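Local coordinates for protein thiosulfate sulfurtransferase TUM1 (Saccharomyces cerevisiae, PDB 3UTN) that accepts persulfide sulfur from NFS1 and passes it to UBA4 in the pathway that 2-thiolates the wobble uridine of tRNAs, at residues N205-E216 with S228-Y239; Y250-L261 with V289-V300. One frame throughout, in Å; residues are numbered along the deposited sequence.

Overall arrangement
Both contacts belong to the second, catalytic rhodanese domain, whose parallel five-stranded sheet runs in the order 185-186, 303-306, 278-281, 205-208, 234-236. Contact 1 joins the last two strands and the short helix between them; contact 2 packs helices 255-267 and 286-297. Their centres lie about 17 Å apart, and they meet where I290 and I291 of helix 286-297 reach Y239 and the sheet: I291 CG2 is 3.1 Å from Y239 CA, and I291 CD1 is 3.5 Å from F207 CB. The side chain of C282, the persulfide-forming cysteine after strand 278-281, is about 4 Å from the side chain of A209 in contact 1 and about 7 Å from that of I291 in contact 2.

Contact 1 of 2, residues N205-E216 with S228-Y239; sequences NAFDARSLGRFE and SGHIPGTQPLPY
F215 is clamped between H230 and P236 inside the beta-alpha-beta unit of strand 205-208, helix 212-216 and strand 234-236, at the rhodanese sheet's border. Over one face the H230 ring makes an offset stack, centroids 3.7 Å apart and planes 3° from parallel; over the opposite face comes P236 CD. F215 CG stands anti to the backbone N (chi1 -179°), which carries the ring into this slot. H230 ND1 also donates to F215 O from above the carbonyl plane, while NE2 bonds to D327 O. The two strands run parallel, D208 N giving to Q235 O and L237 N to D208 O. L237 CD2 lies over one face of the F207 ring, on the side where helices 255-267 and 286-297 pack. The looser border is wet: Q235 NE2 and A206 N both give to one water, which also bonds to G233 O, while Q235 OE1 accepts from T271 N. R210 ties the loops together: NE grips D208 OD1 and NH2 meets OD2 from above the carboxylate plane, NH1 has a salt bridge to E221, and NH1 and NH2 converge end-on upon G229 O, at 2.7 Å and 2.5 Å, with that oxygen in the guanidinium plane.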
loop_
_atom_site.group_PDB
_atom_site.type_symbol
_atom_site.label_atom_id
_atom_site.label_comp_id
_atom_site.label_asym_id
_atom_site.label_seq_id
_atom_site.Cartn_x
_atom_site.Cartn_y
_atom_site.Cartn_z
ATOM N N ASN A 205 -6.744 -14.442 -8.715
ATOM C CA ASN A 205 -6.921 -13.170 -9.353
ATOM C C ASN A 205 -5.601 -12.482 -9.128
ATOM O O ASN A 205 -5.199 -12.244 -7.995
ATOM C CB ASN A 205 -8.034 -12.401 -8.676
ATOM C CG ASN A 205 -9.292 -13.218 -8.555
ATOM O OD1 ASN A 205 -9.847 -13.644 -9.558
ATOM N ND2 ASN A 205 -9.728 -13.464 -7.328
ATOM N N ALA A 206 -4.887 -12.218 -10.203
ATOM C CA ALA A 206 -3.598 -11.601 -10.048
ATOM C C ALA A 206 -3.689 -10.259 -10.717
ATOM O O ALA A 206 -3.845 -10.159 -11.928
ATOM C CB ALA A 206 -2.505 -12.467 -10.640
ATOM N N PHE A 207 -3.647 -9.220 -9.903
ATOM C CA PHE A 207 -3.805 -7.886 -10.418
ATOM C C PHE A 207 -2.540 -7.111 -10.299
ATOM O O PHE A 207 -1.817 -7.194 -9.311
ATOM C CB PHE A 207 -4.923 -7.156 -9.709
ATOM C CG PHE A 207 -6.244 -7.804 -9.887
ATOM C CD1 PHE A 207 -6.895 -7.752 -11.110
ATOM C CD2 PHE A 207 -6.827 -8.488 -8.839
ATOM C CE1 PHE A 207 -8.119 -8.372 -11.282
ATOM C CE2 PHE A 207 -8.053 -9.100 -8.999
ATOM C CZ PHE A 207 -8.699 -9.043 -10.221
ATOM N N ASP A 208 -2.301 -6.336 -11.333
ATOM C CA ASP A 208 -1.154 -5.502 -11.368
ATOM C C ASP A 208 -1.659 -4.082 -11.288
ATOM O O ASP A 208 -2.472 -3.659 -12.104
ATOM C CB ASP A 208 -0.381 -5.759 -12.645
ATOM C CG ASP A 208 0.997 -5.214 -12.577
ATOM O OD1 ASP A 208 1.126 -4.018 -12.270
ATOM O OD2 ASP A 208 1.950 -5.977 -12.816
ATOM N N ALA A 209 -1.191 -3.362 -10.276
ATOM C CA ALA A 209 -1.675 -2.014 -9.997
ATOM C C ALA A 209 -1.042 -0.967 -10.889
ATOM O O ALA A 209 -1.411 0.204 -10.825
ATOM C CB ALA A 209 -1.450 -1.665 -8.544
ATOM N N ARG A 210 -0.083 -1.379 -11.713
ATOM C CA ARG A 210 0.567 -0.446 -12.618
ATOM C C ARG A 210 -0.426 0.019 -13.652
ATOM O O ARG A 210 -1.485 -0.579 -13.816
ATOM C CB ARG A 210 1.751 -1.089 -13.314
ATOM C CG ARG A 210 2.907 -1.397 -12.391
ATOM C CD ARG A 210 3.939 -2.211 -13.140
ATOM N NE ARG A 210 3.379 -3.478 -13.585
ATOM C CZ ARG A 210 3.681 -4.059 -14.737
ATOM N NH1 ARG A 210 4.535 -3.483 -15.575
ATOM N NH2 ARG A 210 3.119 -5.216 -15.050
ATOM N N SER A 211 -0.082 1.095 -14.342
ATOM C CA SER A 211 -0.900 1.573 -15.433
ATOM C C SER A 211 -1.106 0.433 -16.413
ATOM O O SER A 211 -0.268 -0.471 -16.528
ATOM C CB SER A 211 -0.212 2.736 -16.133
ATOM O OG SER A 211 0.971 2.279 -16.752
ATOM N N LEU A 212 -2.237 0.477 -17.104
ATOM C CA LEU A 212 -2.541 -0.472 -18.150
ATOM C C LEU A 212 -1.408 -0.484 -19.174
ATOM O O LEU A 212 -1.001 -1.546 -19.632
ATOM C CB LEU A 212 -3.875 -0.110 -18.809
ATOM C CG LEU A 212 -4.334 -0.953 -19.999
ATOM C CD1 LEU A 212 -4.516 -2.404 -19.593
ATOM C CD2 LEU A 212 -5.618 -0.398 -20.597
ATOM N N GLY A 213 -0.889 0.701 -19.494
ATOM C CA GLY A 213 0.190 0.847 -20.464
ATOM C C GLY A 213 1.415 0.058 -20.060
ATOM O O GLY A 213 1.997 -0.663 -20.868
ATOM N N ARG A 214 1.802 0.190 -18.798
ATOM C CA ARG A 214 2.919 -0.573 -18.261
ATOM C C ARG A 214 2.604 -2.056 -18.255
ATOM O O ARG A 214 3.430 -2.873 -18.638
ATOM C CB ARG A 214 3.254 -0.106 -16.858
ATOM C CG ARG A 214 3.963 1.235 -16.834
ATOM C CD ARG A 214 4.029 1.764 -15.423
ATOM N NE ARG A 214 4.873 0.935 -14.570
ATOM C CZ ARG A 214 4.965 1.071 -13.253
ATOM N NH1 ARG A 214 4.256 1.997 -12.623
ATOM N NH2 ARG A 214 5.770 0.278 -12.566
ATOM N N PHE A 215 1.398 -2.396 -17.825
ATOM C CA PHE A 215 0.958 -3.771 -17.838
ATOM C C PHE A 215 1.054 -4.337 -19.245
ATOM O O PHE A 215 1.565 -5.434 -19.445
ATOM C CB PHE A 215 -0.477 -3.864 -17.350
ATOM C CG PHE A 215 -1.002 -5.256 -17.309
ATOM C CD1 PHE A 215 -0.891 -6.010 -16.155
ATOM C CD2 PHE A 215 -1.611 -5.816 -18.425
ATOM C CE1 PHE A 215 -1.377 -7.303 -16.112
ATOM C CE2 PHE A 215 -2.097 -7.110 -18.389
ATOM C CZ PHE A 215 -1.978 -7.851 -17.232
ATOM N N GLU A 216 0.561 -3.574 -20.216
ATOM C CA GLU A 216 0.517 -4.029 -21.594
ATOM C C GLU A 216 1.888 -4.007 -22.256
ATOM O O GLU A 216 2.077 -4.591 -23.317
ATOM C CB GLU A 216 -0.489 -3.204 -22.392
ATOM C CG GLU A 216 -1.928 -3.550 -22.052
ATOM C CD GLU A 216 -2.939 -2.745 -22.839
ATOM O OE1 GLU A 216 -2.559 -1.720 -23.441
ATOM O OE2 GLU A 216 -4.121 -3.140 -22.844
ATOM N N SER A 228 8.524 -2.888 -19.387
ATOM C CA SER A 228 7.173 -3.034 -18.899
ATOM C C SER A 228 6.590 -4.344 -19.416
ATOM O O SER A 228 7.318 -5.236 -19.852
ATOM C CB SER A 228 6.323 -1.841 -19.314
ATOM O OG SER A 228 6.338 -1.676 -20.717
ATOM N N GLY A 229 5.273 -4.456 -19.374
ATOM C CA GLY A 229 4.634 -5.718 -19.658
ATOM C C GLY A 229 4.149 -6.240 -18.335
ATOM O O GLY A 229 4.151 -5.524 -17.335
ATOM N N HIS A 230 3.745 -7.495 -18.303
ATOM C CA HIS A 230 3.173 -8.006 -17.086
ATOM C C HIS A 230 3.510 -9.426 -16.858
ATOM O O HIS A 230 4.040 -10.116 -17.736
ATOM C CB HIS A 230 1.675 -7.828 -17.093
ATOM C CG HIS A 230 0.995 -8.540 -18.217
ATOM N ND1 HIS A 230 0.845 -7.989 -19.430
ATOM C CD2 HIS A 230 0.414 -9.799 -18.280
ATOM C CE1 HIS A 230 0.203 -8.849 -20.230
ATOM N NE2 HIS A 230 -0.072 -9.952 -19.519
ATOM N N ILE A 231 3.211 -9.861 -15.646
ATOM C CA ILE A 231 3.419 -11.225 -15.268
ATOM C C ILE A 231 2.292 -11.991 -15.924
ATOM O O ILE A 231 1.128 -11.629 -15.771
ATOM C CB ILE A 231 3.375 -11.389 -13.752
ATOM C CG1 ILE A 231 4.402 -10.465 -13.094
ATOM C CG2 ILE A 231 3.635 -12.833 -13.372
ATOM C CD1 ILE A 231 4.212 -10.319 -11.608
ATOM N N PRO A 232 2.636 -13.023 -16.701
ATOM C CA PRO A 232 1.603 -13.834 -17.310
ATOM C C PRO A 232 0.644 -14.318 -16.235
ATOM O O PRO A 232 1.075 -14.777 -15.173
ATOM C CB PRO A 232 2.394 -14.997 -17.906
ATOM C CG PRO A 232 3.720 -14.390 -18.224
ATOM C CD PRO A 232 3.983 -13.505 -17.044
ATOM N N GLY A 233 -0.644 -14.159 -16.495
ATOM C CA GLY A 233 -1.663 -14.586 -15.563
ATOM C C GLY A 233 -2.180 -13.444 -14.720
ATOM O O GLY A 233 -3.198 -13.578 -14.054
ATOM N N THR A 234 -1.475 -12.318 -14.740
ATOM C CA THR A 234 -1.948 -11.146 -14.039
ATOM C C THR A 234 -2.878 -10.360 -14.935
ATOM O O THR A 234 -2.976 -10.600 -16.138
ATOM C CB THR A 234 -0.813 -10.216 -13.570
ATOM O OG1 THR A 234 -0.054 -9.786 -14.703
ATOM C CG2 THR A 234 0.089 -10.925 -12.567
ATOM N N GLN A 235 -3.563 -9.413 -14.326
ATOM C CA GLN A 235 -4.505 -8.586 -15.031
ATOM C C GLN A 235 -4.236 -7.169 -14.614
ATOM O O GLN A 235 -3.783 -6.935 -13.491
ATOM C CB GLN A 235 -5.915 -8.966 -14.642
ATOM C CG GLN A 235 -6.265 -10.408 -14.920
ATOM C CD GLN A 235 -7.613 -10.732 -14.348
ATOM O OE1 GLN A 235 -8.622 -10.344 -14.905
ATOM N NE2 GLN A 235 -7.636 -11.416 -13.214
ATOM N N PRO A 236 -4.499 -6.213 -15.514
ATOM C CA PRO A 236 -4.245 -4.847 -15.127
ATOM C C PRO A 236 -5.350 -4.359 -14.214
ATOM O O PRO A 236 -6.533 -4.442 -14.548
ATOM C CB PRO A 236 -4.279 -4.101 -16.453
ATOM C CG PRO A 236 -5.240 -4.879 -17.284
ATOM C CD PRO A 236 -5.099 -6.309 -16.860
ATOM N N LEU A 237 -4.962 -3.887 -13.045
ATOM C CA LEU A 237 -5.893 -3.181 -12.201
ATOM C C LEU A 237 -5.159 -1.943 -11.724
ATOM O O LEU A 237 -4.723 -1.883 -10.582
ATOM C CB LEU A 237 -6.365 -4.065 -11.051
ATOM C CG LEU A 237 -7.656 -3.646 -10.347
ATOM C CD1 LEU A 237 -8.797 -3.440 -11.339
ATOM C CD2 LEU A 237 -8.033 -4.701 -9.325
ATOM N N PRO A 238 -4.985 -0.958 -12.625
ATOM C CA PRO A 238 -4.262 0.243 -12.257
ATOM C C PRO A 238 -4.890 0.815 -11.007
ATOM O O PRO A 238 -6.105 0.989 -10.947
ATOM C CB PRO A 238 -4.467 1.151 -13.464
ATOM C CG PRO A 238 -4.574 0.187 -14.594
ATOM C CD PRO A 238 -5.431 -0.902 -14.027
ATOM N N TYR A 239 -4.065 1.044 -9.994
ATOM C CA TYR A 239 -4.563 1.387 -8.672
ATOM C C TYR A 239 -5.521 2.572 -8.695
ATOM O O TYR A 239 -6.484 2.601 -7.938
ATOM C CB TYR A 239 -3.403 1.646 -7.717
ATOM C CG TYR A 239 -2.686 2.943 -7.952
ATOM C CD1 TYR A 239 -3.124 4.118 -7.346
ATOM C CD2 TYR A 239 -1.566 3.003 -8.777
ATOM C CE1 TYR A 239 -2.466 5.315 -7.547
ATOM C CE2 TYR A 239 -0.905 4.199 -8.988
ATOM C CZ TYR A 239 -1.361 5.346 -8.368
ATOM O OH TYR A 239 -0.714 6.536 -8.567
HETATM O O HOH W 1 -9.313 -13.634 -12.205
HETATM O O HOH W 2 -5.401 -12.917 -12.775
HETATM O O HOH W 3 1.924 -8.255 -13.861
#

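Contact 2 of 2, residues Y250-L261 with V289-V300; sequences YPEAGEAIHATL and VIIKTALELAGV
Y250 lies across helix 289-297. Its CB rests against L297 CD2 at 3.4 Å. CG is still near that methyl, whereas CD1 and CE1 on one side of the ring pass A294 CB, with CE1 the nearer at 3.5 Å. On the other side CE2 meets T293 CG2, and T293 crosses the tyrosine at about a right angle. At the tip, OH donates to I290 O at 2.6 Å, in the carbonyl plane and on a lone pair. The same oxygen takes the helical bond from A294 N, so the phenol is a second donor. I290 CG2 and T293 CB close round the hydroxyl.

L297 carries much of the packing. With CG anti to the backbone N (chi1 -177°), its methyls part over loop 250-253 and the first turn of the helix after it: CD2 meets P251 O, Y250 CB and I257 CD1, and CD1 touches A253 CB. I257 CG1 and L261 CD2 converge on the small side chain of A298. H258 NE2 donates to A298 O at 2.7 Å, the oxygen lying in the imidazole plane but the nitrogen 40° out of the carbonyl plane. G299 then ends the helix in a Schellman motif, and V300 CG2 turns back against L261 CD2.

The axes of segments 255-261 and 289-297 cross at -126°, 9.6 Å apart at their closest. From segment 289-300, L295 and V300 rest on strand 278-281, and V289 and K292 on strand 303-306. At the tyrosine end, Y250 and T293 touch P128 of helix 127-136, bringing this pair against the first rhodanese domain. Helices 255-267 and 286-297 both touch F207 of strand 205-208, and so pack on the same face of the rhodanese sheet.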
loop_
_atom_site.group_PDB
_atom_site.type_symbol
_atom_site.label_atom_id
_atom_site.label_comp_id
_atom_site.label_asym_id
_atom_site.label_seq_id
_atom_site.Cartn_x
_atom_site.Cartn_y
_atom_site.Cartn_z
ATOM N N TYR A 250 -10.315 5.681 -1.272
ATOM C CA TYR A 250 -10.974 4.443 -1.550
ATOM C C TYR A 250 -12.440 4.738 -1.447
ATOM O O TYR A 250 -12.863 5.423 -0.518
ATOM C CB TYR A 250 -10.627 3.418 -0.513
ATOM C CG TYR A 250 -9.260 2.873 -0.691
ATOM C CD1 TYR A 250 -8.987 1.975 -1.716
ATOM C CD2 TYR A 250 -8.234 3.246 0.165
ATOM C CE1 TYR A 250 -7.718 1.470 -1.887
ATOM C CE2 TYR A 250 -6.967 2.733 0.014
ATOM C CZ TYR A 250 -6.718 1.853 -1.014
ATOM O OH TYR A 250 -5.468 1.353 -1.163
ATOM N N PRO A 251 -13.216 4.244 -2.413
ATOM C CA PRO A 251 -14.657 4.316 -2.286
ATOM C C PRO A 251 -15.063 3.627 -1.004
ATOM O O PRO A 251 -14.309 2.809 -0.471
ATOM C CB PRO A 251 -15.149 3.518 -3.488
ATOM C CG PRO A 251 -14.067 3.673 -4.491
ATOM C CD PRO A 251 -12.799 3.666 -3.698
ATOM N N GLU A 252 -16.237 3.968 -0.502
ATOM C CA GLU A 252 -16.735 3.353 0.710
ATOM C C GLU A 252 -16.881 1.860 0.508
ATOM O O GLU A 252 -17.166 1.405 -0.596
ATOM C CB GLU A 252 -18.066 3.980 1.113
ATOM C CG GLU A 252 -17.913 5.421 1.569
ATOM C CD GLU A 252 -16.920 5.554 2.709
ATOM O OE1 GLU A 252 -15.826 6.115 2.487
ATOM O OE2 GLU A 252 -17.221 5.075 3.821
ATOM N N ALA A 253 -16.648 1.106 1.574
ATOM C CA ALA A 253 -16.911 -0.320 1.571
ATOM C C ALA A 253 -18.343 -0.539 1.106
ATOM O O ALA A 253 -19.207 0.320 1.301
ATOM C CB ALA A 253 -16.706 -0.896 2.957
ATOM N N GLY A 254 -18.585 -1.677 0.472
ATOM C CA GLY A 254 -19.916 -2.003 -0.001
ATOM C C GLY A 254 -20.110 -1.526 -1.417
ATOM O O GLY A 254 -19.205 -1.642 -2.246
ATOM N N GLU A 255 -21.288 -0.980 -1.693
ATOM C CA GLU A 255 -21.674 -0.661 -3.058
ATOM C C GLU A 255 -20.648 0.222 -3.764
ATOM O O GLU A 255 -20.328 -0.017 -4.920
ATOM C CB GLU A 255 -23.080 -0.047 -3.121
ATOM C CG GLU A 255 -23.206 1.351 -2.528
ATOM C CD GLU A 255 -24.624 1.904 -2.594
ATOM O OE1 GLU A 255 -25.572 1.126 -2.842
ATOM O OE2 GLU A 255 -24.788 3.125 -2.386
ATOM N N ALA A 256 -20.127 1.229 -3.063
ATOM C CA ALA A 256 -19.218 2.185 -3.677
ATOM C C ALA A 256 -17.975 1.482 -4.209
ATOM O O ALA A 256 -17.697 1.538 -5.404
ATOM C CB ALA A 256 -18.848 3.290 -2.704
ATOM N N ILE A 257 -17.250 0.798 -3.323
ATOM C CA ILE A 257 -16.046 0.080 -3.732
ATOM C C ILE A 257 -16.387 -1.006 -4.748
ATOM O O ILE A 257 -15.631 -1.237 -5.681
ATOM C CB ILE A 257 -15.250 -0.498 -2.536
ATOM C CG1 ILE A 257 -13.894 -1.054 -2.998
ATOM C CG2 ILE A 257 -16.036 -1.574 -1.811
ATOM C CD1 ILE A 257 -12.960 -0.012 -3.569
ATOM N N HIS A 258 -17.539 -1.653 -4.582
ATOM C CA HIS A 258 -17.956 -2.658 -5.554
ATOM C C HIS A 258 -18.183 -2.046 -6.889
ATOM O O HIS A 258 -17.704 -2.574 -7.886
ATOM C CB HIS A 258 -19.162 -3.450 -5.080
ATOM C CG HIS A 258 -18.905 -4.201 -3.813
ATOM N ND1 HIS A 258 -19.794 -4.256 -2.816
ATOM C CD2 HIS A 258 -17.784 -4.902 -3.387
ATOM C CE1 HIS A 258 -19.280 -4.967 -1.800
ATOM N NE2 HIS A 258 -18.048 -5.363 -2.153
ATOM N N ALA A 259 -18.884 -0.911 -6.919
ATOM C CA ALA A 259 -19.124 -0.194 -8.165
ATOM C C ALA A 259 -17.789 0.195 -8.774
ATOM O O ALA A 259 -17.547 -0.016 -9.955
ATOM C CB ALA A 259 -19.982 1.041 -7.930
ATOM N N THR A 260 -16.910 0.744 -7.946
ATOM C CA THR A 260 -15.586 1.110 -8.406
ATOM C C THR A 260 -14.814 -0.114 -8.885
ATOM O O THR A 260 -14.262 -0.110 -9.987
ATOM C CB THR A 260 -14.819 1.846 -7.308
ATOM O OG1 THR A 260 -15.493 3.078 -7.033
ATOM C CG2 THR A 260 -13.399 2.138 -7.752
ATOM N N LEU A 261 -14.795 -1.163 -8.069
ATOM C CA LEU A 261 -14.093 -2.383 -8.427
ATOM C C LEU A 261 -14.645 -2.988 -9.713
ATOM O O LEU A 261 -13.892 -3.222 -10.652
ATOM C CB LEU A 261 -14.121 -3.411 -7.295
ATOM C CG LEU A 261 -13.408 -4.733 -7.598
ATOM C CD1 LEU A 261 -11.980 -4.504 -8.077
ATOM C CD2 LEU A 261 -13.432 -5.650 -6.387
ATOM N N VAL A 289 -0.454 -2.444 -3.084
ATOM C CA VAL A 289 -1.202 -2.452 -1.844
ATOM C C VAL A 289 -2.420 -1.551 -1.956
ATOM O O VAL A 289 -3.429 -1.786 -1.305
ATOM C CB VAL A 289 -0.355 -2.034 -0.641
ATOM C CG1 VAL A 289 -1.208 -2.060 0.612
ATOM C CG2 VAL A 289 0.825 -2.978 -0.489
ATOM N N ILE A 290 -2.320 -0.530 -2.795
ATOM C CA ILE A 290 -3.454 0.338 -3.029
ATOM C C ILE A 290 -4.610 -0.516 -3.518
ATOM O O ILE A 290 -5.707 -0.461 -2.963
ATOM C CB ILE A 290 -3.154 1.437 -4.051
ATOM C CG1 ILE A 290 -1.982 2.298 -3.573
ATOM C CG2 ILE A 290 -4.406 2.272 -4.296
ATOM C CD1 ILE A 290 -1.473 3.259 -4.622
ATOM N N ILE A 291 -4.356 -1.332 -4.535
ATOM C CA ILE A 291 -5.426 -2.149 -5.082
ATOM C C ILE A 291 -5.748 -3.301 -4.176
ATOM O O ILE A 291 -6.900 -3.670 -4.042
ATOM C CB ILE A 291 -5.166 -2.624 -6.522
ATOM C CG1 ILE A 291 -3.946 -3.539 -6.622
ATOM C CG2 ILE A 291 -5.030 -1.417 -7.421
ATOM C CD1 ILE A 291 -3.894 -4.312 -7.923
ATOM N N LYS A 292 -4.722 -3.852 -3.539
ATOM C CA LYS A 292 -4.919 -4.913 -2.582
ATOM C C LYS A 292 -5.919 -4.438 -1.534
ATOM O O LYS A 292 -6.868 -5.136 -1.198
ATOM C CB LYS A 292 -3.589 -5.259 -1.936
ATOM C CG LYS A 292 -3.693 -6.225 -0.785
ATOM C CD LYS A 292 -2.312 -6.508 -0.241
ATOM C CE LYS A 292 -2.372 -7.659 0.733
ATOM N NZ LYS A 292 -3.230 -7.314 1.893
ATOM N N THR A 293 -5.695 -3.227 -1.048
ATOM C CA THR A 293 -6.530 -2.627 -0.031
ATOM C C THR A 293 -7.929 -2.386 -0.556
ATOM O O THR A 293 -8.903 -2.663 0.143
ATOM C CB THR A 293 -5.898 -1.322 0.464
ATOM O OG1 THR A 293 -4.624 -1.632 1.035
ATOM C CG2 THR A 293 -6.768 -0.654 1.502
ATOM N N ALA A 294 -8.019 -1.894 -1.788
ATOM C CA ALA A 294 -9.305 -1.695 -2.450
ATOM C C ALA A 294 -10.052 -3.013 -2.571
ATOM O O ALA A 294 -11.251 -3.073 -2.316
ATOM C CB ALA A 294 -9.113 -1.075 -3.813
ATOM N N LEU A 295 -9.328 -4.065 -2.945
ATOM C CA LEU A 295 -9.918 -5.390 -3.081
ATOM C C LEU A 295 -10.421 -5.900 -1.746
ATOM O O LEU A 295 -11.553 -6.360 -1.635
ATOM C CB LEU A 295 -8.909 -6.363 -3.682
ATOM C CG LEU A 295 -8.420 -5.965 -5.070
ATOM C CD1 LEU A 295 -7.427 -6.981 -5.585
ATOM C CD2 LEU A 295 -9.581 -5.808 -6.040
ATOM N N GLU A 296 -9.583 -5.798 -0.725
ATOM C CA GLU A 296 -9.987 -6.202 0.606
ATOM C C GLU A 296 -11.142 -5.354 1.098
ATOM O O GLU A 296 -12.053 -5.854 1.754
ATOM C CB GLU A 296 -8.813 -6.106 1.555
ATOM C CG GLU A 296 -7.781 -7.163 1.249
ATOM C CD GLU A 296 -6.406 -6.792 1.738
ATOM O OE1 GLU A 296 -6.198 -5.632 2.164
ATOM O OE2 GLU A 296 -5.537 -7.676 1.695
ATOM N N LEU A 297 -11.097 -4.073 0.761
ATOM C CA LEU A 297 -12.191 -3.168 1.034
ATOM C C LEU A 297 -13.460 -3.679 0.377
ATOM O O LEU A 297 -14.519 -3.667 0.988
ATOM C CB LEU A 297 -11.860 -1.775 0.518
ATOM C CG LEU A 297 -12.887 -0.689 0.786
ATOM C CD1 LEU A 297 -13.067 -0.517 2.284
ATOM C CD2 LEU A 297 -12.379 0.584 0.148
ATOM N N ALA A 298 -13.324 -4.141 -0.864
ATOM C CA ALA A 298 -14.426 -4.708 -1.630
ATOM C C ALA A 298 -14.819 -6.085 -1.114
ATOM O O ALA A 298 -15.736 -6.707 -1.636
ATOM C CB ALA A 298 -14.056 -4.777 -3.100
ATOM N N GLY A 299 -14.120 -6.549 -0.086
ATOM C CA GLY A 299 -14.404 -7.835 0.521
ATOM C C GLY A 299 -13.787 -8.975 -0.259
ATOM O O GLY A 299 -14.128 -10.129 -0.041
ATOM N N VAL A 300 -12.885 -8.655 -1.181
ATOM C CA VAL A 300 -12.126 -9.690 -1.869
ATOM C C VAL A 300 -11.223 -10.337 -0.826
ATOM O O VAL A 300 -10.421 -9.660 -0.188
ATOM C CB VAL A 300 -11.304 -9.137 -3.048
ATOM C CG1 VAL A 300 -10.530 -10.250 -3.732
ATOM C CG2 VAL A 300 -12.207 -8.424 -4.043
#